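Long-range contacts in alpha-1,2-mannosyltransferase (Ktr4), putative (Neosartorya fumigata, PDB 7BOP), which belongs to the glycolipid 2-alpha-mannosyltransferase family of GT-A glycosyltransferases and holds GDP and a manganese ion in its pocket: residues 163-168 / 308-313; 224-229 / 276-281; 232-237 / 312-317. All coordinates share one frame; numbering follows the deposited sequence.

Contact 1 of 3, residues 163-168 / 308-313; sequences DKLSYH and GFFYER. With GDP (guanosine-5'-diphosphate), chain H.
The CG of His168 sits beside its own backbone N and anti to the carbonyl carbon (chi1 -63°), which carries the imidazole from the first turn of helix 165-177 onto the backbone of 308-313. There His168 ND1 donates a bond of 2.7 Å to Phe309 O; Phe309 O lies in the plane of the ring, and the N-H meets the carbonyl off its axis. The other nitrogen, His168 NE2, gives a nearly straight bond (175°) of 2.7 Å to Asp163 OD2, which accepts with its syn lone pair. With both nitrogens tied in the plane of the ring, the rotation of the imidazole is fixed, and its edge brings His168 CE1 within 3.0 Å of Glu312 O. Arg313 covers one face of the same ring: its CG lies 4.0 Å from the His168 ring centroid, a CH-pi contact. The arginine chain then bends at its second and third torsions and passes across the Tyr167 ring at a slant, so that Tyr167 CE2 lies over a face of the guanidinium, 3.5 Å from Arg313 NH1, the two planes 35° apart. Arg313 thus bridges His168 and Tyr167, and Tyr167 OH donates a bond of 2.7 Å to O3B of GDP. On the far side of His168, Leu165 CD1 meets the edge of the Phe310 ring at Phe310 CD1, 3.8 Å away. Beyond the two segments, Phe147 of helix 144-157 packs edge-to-face on His168 and also touches Leu165, while Tyr161 bonds to the Asp163 carboxylate. The turn around 308-311 follows helix 294-306 and rests on a later part of helix 165-177 through Phe309 and Phe310, which both touch Arg172, so it is held against the start and the body of one helix together.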
loop_
_atom_site.group_PDB
_atom_site.type_symbol
_atom_site.label_atom_id
_atom_site.label_comp_id
_atom_site.label_asym_id
_atom_site.label_seq_id
_atom_site.Cartn_x
_atom_site.Cartn_y
_atom_site.Cartn_z
ATOM N N ASP A 163 10.846 -1.673 19.109
ATOM C CA ASP A 163 11.473 -1.917 17.812
ATOM C C ASP A 163 11.755 -3.401 17.573
ATOM O O ASP A 163 12.110 -4.121 18.495
ATOM C CB ASP A 163 12.761 -1.111 17.682
ATOM C CG ASP A 163 13.291 -1.107 16.271
ATOM O OD1 ASP A 163 14.007 -2.066 15.900
ATOM O OD2 ASP A 163 12.983 -0.155 15.522
ATOM N N LYS A 164 11.574 -3.837 16.330
ATOM C CA LYS A 164 11.933 -5.189 15.894
ATOM C C LYS A 164 12.679 -5.069 14.583
ATOM O O LYS A 164 12.197 -4.390 13.671
ATOM C CB LYS A 164 10.671 -6.012 15.624
ATOM C CG LYS A 164 9.947 -6.527 16.857
ATOM C CD LYS A 164 8.436 -6.270 16.807
ATOM C CE LYS A 164 7.601 -7.520 17.074
ATOM N NZ LYS A 164 8.035 -8.324 18.259
ATOM N N LEU A 165 13.816 -5.756 14.467
ATOM C CA LEU A 165 14.581 -5.765 13.219
ATOM C C LEU A 165 13.720 -6.238 12.046
ATOM O O LEU A 165 13.821 -5.698 10.955
ATOM C CB LEU A 165 15.832 -6.649 13.338
ATOM C CG LEU A 165 16.697 -6.790 12.070
ATOM C CD1 LEU A 165 17.203 -5.443 11.568
ATOM C CD2 LEU A 165 17.858 -7.735 12.341
ATOM N N SER A 166 12.878 -7.238 12.292
ATOM C CA SER A 166 12.008 -7.797 11.259
ATOM C C SER A 166 11.075 -6.759 10.619
ATOM O O SER A 166 10.802 -6.829 9.418
ATOM C CB SER A 166 11.207 -8.975 11.815
ATOM O OG SER A 166 10.354 -8.577 12.865
ATOM N N TYR A 167 10.614 -5.784 11.404
ATOM C CA TYR A 167 9.771 -4.729 10.858
ATOM C C TYR A 167 10.527 -3.922 9.808
ATOM O O TYR A 167 9.984 -3.621 8.733
ATOM C CB TYR A 167 9.221 -3.797 11.950
ATOM C CG TYR A 167 8.064 -2.992 11.435
ATOM C CD1 TYR A 167 6.773 -3.522 11.431
ATOM C CD2 TYR A 167 8.255 -1.718 10.895
ATOM C CE1 TYR A 167 5.703 -2.796 10.935
ATOM C CE2 TYR A 167 7.186 -0.985 10.396
ATOM C CZ TYR A 167 5.915 -1.534 10.414
ATOM O OH TYR A 167 4.847 -0.830 9.924
ATOM N N HIS A 168 11.785 -3.600 10.114
ATOM C CA HIS A 168 12.646 -2.869 9.186
ATOM C C HIS A 168 12.899 -3.712 7.927
ATOM O O HIS A 168 12.884 -3.196 6.812
ATOM C CB HIS A 168 13.991 -2.505 9.827
ATOM C CG HIS A 168 13.897 -1.581 11.007
ATOM N ND1 HIS A 168 14.260 -0.254 10.949
ATOM C CD2 HIS A 168 13.533 -1.811 12.290
ATOM C CE1 HIS A 168 14.105 0.296 12.140
ATOM N NE2 HIS A 168 13.659 -0.625 12.969
ATOM N N GLY A 308 18.641 4.461 6.070
ATOM C CA GLY A 308 17.451 4.815 6.820
ATOM C C GLY A 308 16.373 3.758 6.985
ATOM O O GLY A 308 15.542 3.888 7.883
ATOM N N PHE A 309 16.380 2.702 6.167
ATOM C CA PHE A 309 15.532 1.536 6.454
ATOM C C PHE A 309 15.873 0.870 7.785
ATOM O O PHE A 309 15.002 0.236 8.397
ATOM C CB PHE A 309 15.570 0.495 5.317
ATOM C CG PHE A 309 14.854 0.942 4.073
ATOM C CD1 PHE A 309 13.485 1.194 4.098
ATOM C CD2 PHE A 309 15.545 1.131 2.875
ATOM C CE1 PHE A 309 12.820 1.629 2.957
ATOM C CE2 PHE A 309 14.880 1.558 1.732
ATOM C CZ PHE A 309 13.523 1.815 1.769
ATOM N N PHE A 310 17.130 1.001 8.221
ATOM C CA PHE A 310 17.595 0.410 9.479
ATOM C C PHE A 310 17.909 1.418 10.560
ATOM O O PHE A 310 17.520 1.201 11.701
ATOM C CB PHE A 310 18.783 -0.515 9.212
ATOM C CG PHE A 310 18.411 -1.659 8.342
ATOM C CD1 PHE A 310 17.765 -2.758 8.885
ATOM C CD2 PHE A 310 18.585 -1.591 6.974
ATOM C CE1 PHE A 310 17.352 -3.803 8.079
ATOM C CE2 PHE A 310 18.191 -2.638 6.163
ATOM C CZ PHE A 310 17.563 -3.742 6.715
ATOM N N TYR A 311 18.596 2.509 10.224
ATOM C CA TYR A 311 18.933 3.536 11.230
ATOM C C TYR A 311 17.750 4.420 11.591
ATOM O O TYR A 311 17.736 5.054 12.653
ATOM C CB TYR A 311 20.125 4.387 10.780
ATOM C CG TYR A 311 21.344 3.581 10.356
ATOM C CD1 TYR A 311 21.759 2.451 11.076
ATOM C CD2 TYR A 311 22.092 3.956 9.240
ATOM C CE1 TYR A 311 22.880 1.719 10.693
ATOM C CE2 TYR A 311 23.215 3.230 8.848
ATOM C CZ TYR A 311 23.602 2.114 9.572
ATOM O OH TYR A 311 24.708 1.403 9.185
ATOM N N GLU A 312 16.763 4.477 10.700
ATOM C CA GLU A 312 15.465 5.055 11.013
ATOM C C GLU A 312 14.475 3.926 10.777
ATOM O O GLU A 312 14.899 2.771 10.738
ATOM C CB GLU A 312 15.227 6.318 10.174
ATOM C CG GLU A 312 16.161 7.436 10.598
ATOM C CD GLU A 312 16.127 8.667 9.711
ATOM O OE1 GLU A 312 15.115 8.941 9.022
ATOM O OE2 GLU A 312 17.136 9.404 9.729
ATOM N N ARG A 313 13.184 4.213 10.628
ATOM C CA ARG A 313 12.214 3.153 10.359
ATOM C C ARG A 313 11.360 3.564 9.169
ATOM O O ARG A 313 10.133 3.634 9.251
ATOM C CB ARG A 313 11.363 2.867 11.604
ATOM C CG ARG A 313 10.657 1.513 11.576
ATOM C CD ARG A 313 9.206 1.609 12.011
ATOM N NE ARG A 313 8.419 2.390 11.052
ATOM C CZ ARG A 313 7.101 2.564 11.096
ATOM N NH1 ARG A 313 6.366 2.007 12.054
ATOM N NH2 ARG A 313 6.517 3.301 10.160
HETATM P PB GDP H . 1.564 -3.112 10.356
HETATM O O1B GDP H . 1.173 -3.151 11.805
HETATM O O2B GDP H . 0.423 -3.457 9.383
HETATM O O3B GDP H . 2.377 -1.907 9.924
HETATM O O3A GDP H . 2.631 -4.339 10.298
HETATM P PA GDP H . 2.267 -5.908 10.103
HETATM O O1A GDP H . 2.761 -6.696 11.293
HETATM O O2A GDP H . 0.802 -6.014 9.622
HETATM O "O5'" GDP H . 3.303 -6.196 8.906
HETATM C "C5'" GDP H . 3.044 -5.743 7.577
HETATM C "C4'" GDP H . 2.941 -6.934 6.628
HETATM O "O4'" GDP H . 4.195 -7.621 6.600
HETATM C "C3'" GDP H . 1.926 -7.988 7.048
HETATM O "O3'" GDP H . 1.421 -8.598 5.849
HETATM C "C2'" GDP H . 2.721 -8.969 7.895
HETATM O "O2'" GDP H . 2.171 -10.285 7.856
HETATM C "C1'" GDP H . 4.094 -8.900 7.232
HETATM N N9 GDP H . 5.295 -9.059 8.087
HETATM C C8 GDP H . 5.817 -8.198 9.006
HETATM N N7 GDP H . 6.963 -8.701 9.523
HETATM C C5 GDP H . 7.194 -9.888 8.929
HETATM C C6 GDP H . 8.223 -10.949 9.001
HETATM O O6 GDP H . 9.172 -10.816 9.790
HETATM N N1 GDP H . 8.102 -12.032 8.204
HETATM C C2 GDP H . 7.069 -12.172 7.333
HETATM N N2 GDP H . 6.975 -13.276 6.551
HETATM N N3 GDP H . 6.087 -11.241 7.227
HETATM C C4 GDP H . 6.105 -10.110 7.976
#

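Contact 2 of 3, residues 224-229 / 276-281; sequences LFDDPK and TCHFWS
Leu224 and His278 form an antiparallel hydrogen-bonded pair where 224-229 and 276-281 run past each other, their end-to-end directions 140° apart. Leu224 N donates to His278 O at 2.9 Å, and His278 N returns the bond to Leu224 O, also at 2.9 Å. Two residues on, the pairing changes character: Asp226 N turns to a side chain, bonding to Thr276 OG1 at 3.0 Å. Leu224 O is approached by the CA of Cys277, 3.1 Å away in a CA-H...O contact. The side chain of His278 folds back along its own segment, CG standing between the backbone N and the carbonyl carbon (chi1 59°). From there His278 ND1 reaches Thr276 O at 3.0 Å in an almost straight bond (174°) that lies in both the ring and the carbonyl plane. This pins the imidazole so that one face looks onto Leu224 O, while CE1 packs against the CB of Asp226. Leu224 sets its CD1 squarely over the five-membered ring of Trp280, 3.4 Å from the centroid, a close CH-pi contact. Away from that side, Phe225 presents a face to Cys277 SG, 3.7 Å from the ring centroid; that sulfur is disulfide-bonded to Cys375, so the ring packs on one end of the disulfide. Asp227 OD1 accepts from Lys229 N in an Asx turn and also takes the Lys229 ammonium in a salt bridge, while Asp227 OD2 pairs with Lys158. The pairing joins the end of strand 218-224 to strand 278-279 within the mixed sheet of this GT-A protein. Trp280 NE1 and His278 NE2 both bond to a glycerol, probably from the crystallisation liquor, and Trp280 packs on His343, a manganese ligand, placing this end of the sheet close to the GDP and manganese site.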
loop_
_atom_site.group_PDB
_atom_site.type_symbol
_atom_site.label_atom_id
_atom_site.label_comp_id
_atom_site.label_asym_id
_atom_site.label_seq_id
_atom_site.Cartn_x
_atom_site.Cartn_y
_atom_site.Cartn_z
ATOM N N LEU A 224 -2.954 8.616 4.743
ATOM C CA LEU A 224 -2.712 8.966 6.147
ATOM C C LEU A 224 -1.468 9.809 6.345
ATOM O O LEU A 224 -0.533 9.755 5.552
ATOM C CB LEU A 224 -2.482 7.695 6.977
ATOM C CG LEU A 224 -3.531 6.589 7.031
ATOM C CD1 LEU A 224 -3.048 5.490 7.956
ATOM C CD2 LEU A 224 -4.856 7.113 7.535
ATOM N N PHE A 225 -1.443 10.537 7.462
ATOM C CA PHE A 225 -0.200 11.064 8.024
ATOM C C PHE A 225 0.620 9.920 8.646
ATOM O O PHE A 225 0.069 8.896 9.073
ATOM C CB PHE A 225 -0.502 12.144 9.082
ATOM C CG PHE A 225 -1.035 13.412 8.495
ATOM C CD1 PHE A 225 -0.169 14.410 8.077
ATOM C CD2 PHE A 225 -2.395 13.603 8.322
ATOM C CE1 PHE A 225 -0.649 15.586 7.513
ATOM C CE2 PHE A 225 -2.886 14.771 7.752
ATOM C CZ PHE A 225 -2.014 15.765 7.349
ATOM N N ASP A 226 1.934 10.086 8.667
ATOM C CA ASP A 226 2.833 9.150 9.340
ATOM C C ASP A 226 3.410 9.794 10.592
ATOM O O ASP A 226 3.224 10.989 10.843
ATOM C CB ASP A 226 3.969 8.706 8.415
ATOM C CG ASP A 226 4.393 7.250 8.642
ATOM O OD1 ASP A 226 4.167 6.708 9.747
ATOM O OD2 ASP A 226 4.957 6.653 7.707
ATOM N N ASP A 227 4.109 8.983 11.365
ATOM C CA ASP A 227 4.904 9.455 12.489
ATOM C C ASP A 227 6.227 10.051 11.968
ATOM O O ASP A 227 7.070 9.307 11.465
ATOM C CB ASP A 227 5.175 8.277 13.426
ATOM C CG ASP A 227 5.984 8.664 14.653
ATOM O OD1 ASP A 227 6.337 9.848 14.825
ATOM O OD2 ASP A 227 6.289 7.756 15.445
ATOM N N PRO A 228 6.425 11.381 12.104
ATOM C CA PRO A 228 7.685 12.001 11.640
ATOM C C PRO A 228 8.957 11.388 12.220
ATOM O O PRO A 228 9.995 11.410 11.555
ATOM C CB PRO A 228 7.576 13.465 12.107
ATOM C CG PRO A 228 6.150 13.680 12.465
ATOM C CD PRO A 228 5.557 12.348 12.803
ATOM N N LYS A 229 8.886 10.846 13.441
ATOM C CA LYS A 229 10.049 10.206 14.079
ATOM C C LYS A 229 10.569 8.977 13.331
ATOM O O LYS A 229 11.717 8.596 13.530
ATOM C CB LYS A 229 9.723 9.774 15.508
ATOM C CG LYS A 229 9.447 10.947 16.443
ATOM C CD LYS A 229 9.266 10.498 17.892
ATOM C CE LYS A 229 8.135 9.503 18.077
ATOM N NZ LYS A 229 6.819 9.975 17.570
ATOM N N THR A 276 4.574 13.855 5.425
ATOM C CA THR A 276 4.442 12.501 5.995
ATOM C C THR A 276 3.244 11.740 5.432
ATOM O O THR A 276 3.052 10.568 5.766
ATOM C CB THR A 276 4.395 12.441 7.543
ATOM O OG1 THR A 276 3.087 12.808 8.010
ATOM C CG2 THR A 276 5.491 13.301 8.173
ATOM N N CYS A 277 2.463 12.374 4.561
ATOM C CA CYS A 277 1.285 11.738 4.004
ATOM C C CYS A 277 1.681 10.634 3.031
ATOM O O CYS A 277 2.667 10.745 2.291
ATOM C CB CYS A 277 0.373 12.747 3.323
ATOM S SG CYS A 277 -0.336 13.892 4.520
ATOM N N HIS A 278 0.910 9.559 3.066
ATOM C CA HIS A 278 1.232 8.386 2.300
ATOM C C HIS A 278 -0.018 7.596 2.016
ATOM O O HIS A 278 -0.996 7.634 2.776
ATOM C CB HIS A 278 2.251 7.526 3.062
ATOM C CG HIS A 278 1.787 7.074 4.415
ATOM N ND1 HIS A 278 1.948 7.840 5.552
ATOM C CD2 HIS A 278 1.183 5.929 4.817
ATOM C CE1 HIS A 278 1.461 7.186 6.591
ATOM N NE2 HIS A 278 0.997 6.023 6.173
ATOM N N PHE A 279 0.036 6.874 0.909
ATOM C CA PHE A 279 -0.965 5.874 0.581
ATOM C C PHE A 279 -0.734 4.742 1.564
ATOM O O PHE A 279 0.412 4.364 1.816
ATOM C CB PHE A 279 -0.760 5.384 -0.847
ATOM C CG PHE A 279 -0.745 6.493 -1.866
ATOM C CD1 PHE A 279 -1.873 7.277 -2.075
ATOM C CD2 PHE A 279 0.392 6.744 -2.621
ATOM C CE1 PHE A 279 -1.865 8.294 -3.014
ATOM C CE2 PHE A 279 0.408 7.756 -3.560
ATOM C CZ PHE A 279 -0.720 8.528 -3.765
ATOM N N TRP A 280 -1.800 4.218 2.153
ATOM C CA TRP A 280 -1.634 3.273 3.243
ATOM C C TRP A 280 -1.410 1.878 2.662
ATOM O O TRP A 280 -2.357 1.160 2.339
ATOM C CB TRP A 280 -2.816 3.314 4.214
ATOM C CG TRP A 280 -2.473 2.847 5.592
ATOM C CD1 TRP A 280 -1.246 2.893 6.197
ATOM C CD2 TRP A 280 -3.372 2.310 6.562
ATOM N NE1 TRP A 280 -1.319 2.403 7.464
ATOM C CE2 TRP A 280 -2.612 2.042 7.728
ATOM C CE3 TRP A 280 -4.731 2.012 6.560
ATOM C CZ2 TRP A 280 -3.174 1.490 8.882
ATOM C CZ3 TRP A 280 -5.298 1.468 7.715
ATOM C CH2 TRP A 280 -4.516 1.210 8.855
ATOM N N SER A 281 -0.134 1.521 2.567
ATOM C CA SER A 281 0.343 0.438 1.704
ATOM C C SER A 281 -0.049 -0.992 2.083
ATOM O O SER A 281 0.215 -1.913 1.302
ATOM C CB SER A 281 1.860 0.514 1.593
ATOM O OG SER A 281 2.453 0.187 2.836
#

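Contact 3 of 3, residues 232-237 / 312-317; sequences PTLWPE and ERWGDA
Glu312 OE1 is gripped by two donors from different segments. Thr233 N reaches Glu312 OE1 at 3.0 Å, nearly straight (169°) and on the syn lone pair, whereas Trp314 NE1 comes to Glu312 OE1 from above the carboxylate plane at 2.8 Å. The second oxygen, Glu312 OE2, takes a short bond of 2.6 Å from Thr233 OG1, so a single threonine holds both ends of the carboxylate and restricts its rotation. Beyond CG the glutamate chain runs extended (chi2 172°), which carries the carboxylate out to Thr233 and toward the Pro232 ring, which approaches from the opposite direction; Pro232 CD is 3.1 Å from Glu312 OE1. Trp314 uses its face as well as its N-H. Leu234 CB sits over the five-membered ring of Trp314, 4.0 Å from the centroid, in a CH-pi contact, and Leu234 CD1 continues along that face to 3.9 Å from Trp314 CD2. At the indole edge lies Thr233 OG1, while Glu237 CG touches Trp314 CH2 one turn later along the helix. Leu303 of helix 294-306 packs on both Leu234 and Trp314, extending this apolar layer. Thr233 occupies the N-cap position of helix 234-244 but makes no capping bond with its own side chain. What results is a carboxylate from elsewhere in the chain set against a helix start, where the helix dipole would probably favour its negative charge.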
loop_
_atom_site.group_PDB
_atom_site.type_symbol
_atom_site.label_atom_id
_atom_site.label_comp_id
_atom_site.label_asym_id
_atom_site.label_seq_id
_atom_site.Cartn_x
_atom_site.Cartn_y
_atom_site.Cartn_z
ATOM N N PRO A 232 12.789 10.995 9.760
ATOM C CA PRO A 232 13.322 12.364 9.763
ATOM C C PRO A 232 14.275 12.752 8.613
ATOM O O PRO A 232 14.211 13.886 8.167
ATOM C CB PRO A 232 14.005 12.479 11.137
ATOM C CG PRO A 232 14.289 11.085 11.536
ATOM C CD PRO A 232 13.130 10.293 11.007
ATOM N N THR A 233 15.118 11.845 8.123
ATOM C CA THR A 233 16.000 12.170 6.982
ATOM C C THR A 233 15.522 11.643 5.622
ATOM O O THR A 233 16.243 11.764 4.627
ATOM C CB THR A 233 17.466 11.724 7.212
ATOM O OG1 THR A 233 17.547 10.299 7.332
ATOM C CG2 THR A 233 18.048 12.380 8.460
ATOM N N LEU A 234 14.310 11.093 5.559
ATOM C CA LEU A 234 13.798 10.534 4.300
ATOM C C LEU A 234 13.692 11.607 3.223
ATOM O O LEU A 234 14.198 11.423 2.116
ATOM C CB LEU A 234 12.444 9.843 4.510
ATOM C CG LEU A 234 11.780 9.211 3.283
ATOM C CD1 LEU A 234 12.744 8.274 2.555
ATOM C CD2 LEU A 234 10.527 8.469 3.725
ATOM N N TRP A 235 13.074 12.736 3.550
ATOM C CA TRP A 235 12.932 13.820 2.576
ATOM C C TRP A 235 14.269 14.488 2.226
ATOM O O TRP A 235 14.539 14.738 1.038
ATOM C CB TRP A 235 11.881 14.843 3.012
ATOM C CG TRP A 235 11.517 15.822 1.933
ATOM C CD1 TRP A 235 11.773 17.156 1.920
ATOM C CD2 TRP A 235 10.857 15.532 0.702
ATOM N NE1 TRP A 235 11.309 17.723 0.763
ATOM C CE2 TRP A 235 10.745 16.745 -0.009
ATOM C CE3 TRP A 235 10.333 14.364 0.133
ATOM C CZ2 TRP A 235 10.133 16.826 -1.257
ATOM C CZ3 TRP A 235 9.731 14.444 -1.105
ATOM C CH2 TRP A 235 9.634 15.665 -1.789
ATOM N N PRO A 236 15.112 14.777 3.243
ATOM C CA PRO A 236 16.461 15.239 2.916
ATOM C C PRO A 236 17.214 14.304 1.953
ATOM O O PRO A 236 17.810 14.785 0.991
ATOM C CB PRO A 236 17.135 15.309 4.279
ATOM C CG PRO A 236 16.023 15.751 5.179
ATOM C CD PRO A 236 14.793 15.031 4.665
ATOM N N GLU A 237 17.151 12.997 2.189
ATOM C CA GLU A 237 17.803 12.025 1.299
ATOM C C GLU A 237 17.165 11.993 -0.083
ATOM O O GLU A 237 17.864 11.894 -1.097
ATOM C CB GLU A 237 17.820 10.625 1.915
ATOM C CG GLU A 237 18.779 10.475 3.089
ATOM C CD GLU A 237 20.252 10.627 2.718
ATOM O OE1 GLU A 237 20.591 10.616 1.502
ATOM O OE2 GLU A 237 21.080 10.746 3.652
ATOM N N GLU A 312 16.763 4.477 10.700
ATOM C CA GLU A 312 15.465 5.055 11.013
ATOM C C GLU A 312 14.475 3.926 10.777
ATOM O O GLU A 312 14.899 2.771 10.738
ATOM C CB GLU A 312 15.227 6.318 10.174
ATOM C CG GLU A 312 16.161 7.436 10.598
ATOM C CD GLU A 312 16.127 8.667 9.711
ATOM O OE1 GLU A 312 15.115 8.941 9.022
ATOM O OE2 GLU A 312 17.136 9.404 9.729
ATOM N N ARG A 313 13.184 4.213 10.628
ATOM C CA ARG A 313 12.214 3.153 10.359
ATOM C C ARG A 313 11.360 3.564 9.169
ATOM O O ARG A 313 10.133 3.634 9.251
ATOM C CB ARG A 313 11.363 2.867 11.604
ATOM C CG ARG A 313 10.657 1.513 11.576
ATOM C CD ARG A 313 9.206 1.609 12.011
ATOM N NE ARG A 313 8.419 2.390 11.052
ATOM C CZ ARG A 313 7.101 2.564 11.096
ATOM N NH1 ARG A 313 6.366 2.007 12.054
ATOM N NH2 ARG A 313 6.517 3.301 10.160
ATOM N N TRP A 314 12.038 3.837 8.056
ATOM C CA TRP A 314 11.364 4.276 6.839
ATOM C C TRP A 314 10.368 3.218 6.407
ATOM O O TRP A 314 10.767 2.102 6.080
ATOM C CB TRP A 314 12.375 4.521 5.708
ATOM C CG TRP A 314 13.323 5.676 5.944
ATOM C CD1 TRP A 314 13.208 6.662 6.887
ATOM C CD2 TRP A 314 14.498 5.980 5.194
ATOM N NE1 TRP A 314 14.252 7.542 6.790
ATOM C CE2 TRP A 314 15.058 7.152 5.753
ATOM C CE3 TRP A 314 15.155 5.361 4.120
ATOM C CZ2 TRP A 314 16.236 7.730 5.256
ATOM C CZ3 TRP A 314 16.328 5.935 3.635
ATOM C CH2 TRP A 314 16.856 7.105 4.205
ATOM N N GLY A 315 9.081 3.567 6.428
ATOM C CA GLY A 315 8.029 2.662 5.986
ATOM C C GLY A 315 8.035 2.518 4.469
ATOM O O GLY A 315 8.422 3.435 3.749
ATOM N N ASP A 316 7.593 1.367 3.980
ATOM C CA ASP A 316 7.347 1.215 2.540
ATOM C C ASP A 316 6.226 2.122 2.033
ATOM O O ASP A 316 6.218 2.509 0.861
ATOM C CB ASP A 316 7.069 -0.243 2.156
ATOM C CG ASP A 316 5.917 -0.834 2.917
ATOM O OD1 ASP A 316 6.138 -1.263 4.059
ATOM O OD2 ASP A 316 4.805 -0.853 2.372
ATOM N N ALA A 317 5.291 2.491 2.899
ATOM C CA ALA A 317 4.210 3.389 2.472
ATOM C C ALA A 317 4.740 4.792 2.082
ATOM O O ALA A 317 4.511 5.238 0.950
ATOM C CB ALA A 317 3.111 3.451 3.520
#

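In the fold
The three contacts form a band running from the GDP pocket, where contact 1 supplies two residues, into the fold. Contacts 1 and 3 share Glu312 and Arg313 and have centres about 11 Å apart; the turn of contact 1 lies directly on the indole of contact 3, Gly308 C being 3.4 Å from Trp314 CD2. Contact 2 lies about 10 Å from contact 3, centre to centre, and meets it through a probable hydrogen bond of 2.6 Å between Ser281 OG and Asp316 OD2. Contacts 1 and 2, with centres about 16 Å apart, meet by packing, Arg313 NH2 lying 4.2 Å from Asp226 OD1. The Trp280 side chain of contact 2 comes to about 6 Å from GDP, and the Trp314 side chain of contact 3 stays about 13 Å away.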